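Local coordinates for UPF0147 protein MMP1188 (Methanococcus maripaludis S2, PDB 2QZG) that is of unknown function but belongs to the UPF0147 family of archaeal proteins and folds as a small, all-helical chain, at residues A39-N42 and A43-L47. Numbering follows the deposited sequence.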
loop_
_atom_site.group_PDB
_atom_site.type_symbol
_atom_site.label_atom_id
_atom_site.label_comp_id
_atom_site.label_asym_id
_atom_site.label_seq_id
_atom_site.Cartn_x
_atom_site.Cartn_y
_atom_site.Cartn_z
ATOM N N ALA C 39 12.986 -1.849 -13.956
ATOM C CA ALA C 39 12.305 -0.635 -13.490
ATOM C C ALA C 39 12.100 -0.612 -11.971
ATOM O O ALA C 39 12.233 0.442 -11.337
ATOM C CB ALA C 39 10.969 -0.447 -14.199
ATOM N N ALA C 40 11.781 -1.767 -11.403
ATOM C CA ALA C 40 11.597 -1.891 -9.965
ATOM C C ALA C 40 12.942 -1.807 -9.206
ATOM O O ALA C 40 13.004 -1.396 -8.041
ATOM C CB ALA C 40 10.876 -3.183 -9.645
ATOM N N ASP C 41 14.021 -2.181 -9.875
ATOM C CA ASP C 41 15.340 -2.029 -9.267
ATOM C C ASP C 41 15.796 -0.579 -9.358
ATOM O O ASP C 41 16.351 -0.018 -8.405
ATOM C CB ASP C 41 16.338 -2.994 -9.885
ATOM C CG ASP C 41 17.338 -3.476 -8.871
ATOM O OD1 ASP C 41 16.951 -3.550 -7.679
ATOM O OD2 ASP C 41 18.503 -3.746 -9.240
ATOM N N ASN C 42 15.485 0.039 -10.490
ATOM C CA ASN C 42 15.731 1.459 -10.697
ATOM C C ASN C 42 15.036 2.325 -9.651
ATOM O O ASN C 42 15.624 3.271 -9.098
ATOM C CB ASN C 42 15.304 1.841 -12.109
ATOM C CG ASN C 42 16.193 1.208 -13.175
ATOM O OD1 ASN C 42 17.285 0.722 -12.875
ATOM N ND2 ASN C 42 15.727 1.210 -14.415
ATOM N N ALA C 43 13.781 1.985 -9.370
ATOM C CA ALA C 43 12.988 2.698 -8.367
ATOM C C ALA C 43 13.597 2.514 -6.977
ATOM O O ALA C 43 13.727 3.474 -6.195
ATOM C CB ALA C 43 11.561 2.188 -8.388
ATOM N N LYS C 44 13.993 1.278 -6.682
ATOM C CA LYS C 44 14.604 0.950 -5.405
ATOM C C LYS C 44 15.917 1.717 -5.170
ATOM O O LYS C 44 16.147 2.236 -4.073
ATOM C CB LYS C 44 14.801 -0.566 -5.305
ATOM C CG LYS C 44 15.219 -1.033 -3.929
ATOM C CD LYS C 44 15.522 -2.529 -3.906
ATOM C CE LYS C 44 16.737 -2.778 -3.041
ATOM N NZ LYS C 44 17.172 -4.204 -2.933
ATOM N N ASN C 45 16.773 1.794 -6.193
ATOM C CA ASN C 45 18.011 2.551 -6.070
ATOM C C ASN C 45 17.792 4.063 -6.017
ATOM O O ASN C 45 18.571 4.766 -5.403
ATOM C CB ASN C 45 18.991 2.190 -7.194
ATOM C CG ASN C 45 19.473 0.759 -7.101
ATOM O OD1 ASN C 45 19.786 0.270 -6.025
ATOM N ND2 ASN C 45 19.540 0.086 -8.235
ATOM N N ALA C 46 16.748 4.547 -6.683
ATOM C CA ALA C 46 16.339 5.961 -6.593
ATOM C C ALA C 46 16.086 6.405 -5.147
ATOM O O ALA C 46 16.396 7.537 -4.780
ATOM C CB ALA C 46 15.098 6.219 -7.459
ATOM N N LEU C 47 15.539 5.501 -4.333
ATOM C CA LEU C 47 15.245 5.773 -2.910
ATOM C C LEU C 47 16.466 5.980 -2.044
ATOM O O LEU C 47 16.363 6.558 -0.965
ATOM C CB LEU C 47 14.423 4.647 -2.288
ATOM C CG LEU C 47 12.987 4.499 -2.739
ATOM C CD1 LEU C 47 12.365 3.282 -2.074
ATOM C CD2 LEU C 47 12.202 5.769 -2.400
#
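The methyl groups of Ala-43 and Ala-46 lie beside the carbonyl oxygens one turn earlier: CB of Ala-43 lies 3.5 Å from O of Ala-39, and CB of Ala-46 is similarly close to O of Asn-42. Each of these oxygens also accepts the backbone N-H of the same alanine, at 2.9 Å from Ala-39 O to Ala-43 N. Of the four successive i to i+4 bonds, the one from Asn-45 N to Asp-41 O is the straightest (163° at the hydrogen), whereas Lys-44 N to Ala-40 O is longer, at 3.2 Å. These bonds are those of regular α-helix, in the C-terminal half of helix 34-46 of a four-helix chain, and the small side chains are consistent with close packing: Ala-39, Ala-43 and Ala-46 meet helix 54-68 at Ile-68, Leu-65 and Thr-60, while Ala-40 rests on Ile-26 and Val-27 of helix 12-27. Polar side chains occupy the more open side and touch one another loosely. With CG anti to its carbonyl carbon (chi1 -66°), Asn-45 folds its amide back over the preceding turn, bringing ND2 to 3.2 Å from Asp-41 O at an angle too poor for a hydrogen bond. Asp-41 OD2 stays 4.1 Å from Asn-45 ND2, the carboxylate and amide planes being 58° apart. Lys-44 passes Asp-41 with its aliphatic chain, CD being 4.2 Å from OD1; bent at chi3, it carries NZ onward to a salt bridge with Glu-24 of helix 12-27. Asp-41 OD1 stays 4.8 Å from Lys-44 NZ, so any attraction between the two charges is probably secondary to the Glu-24 bridge.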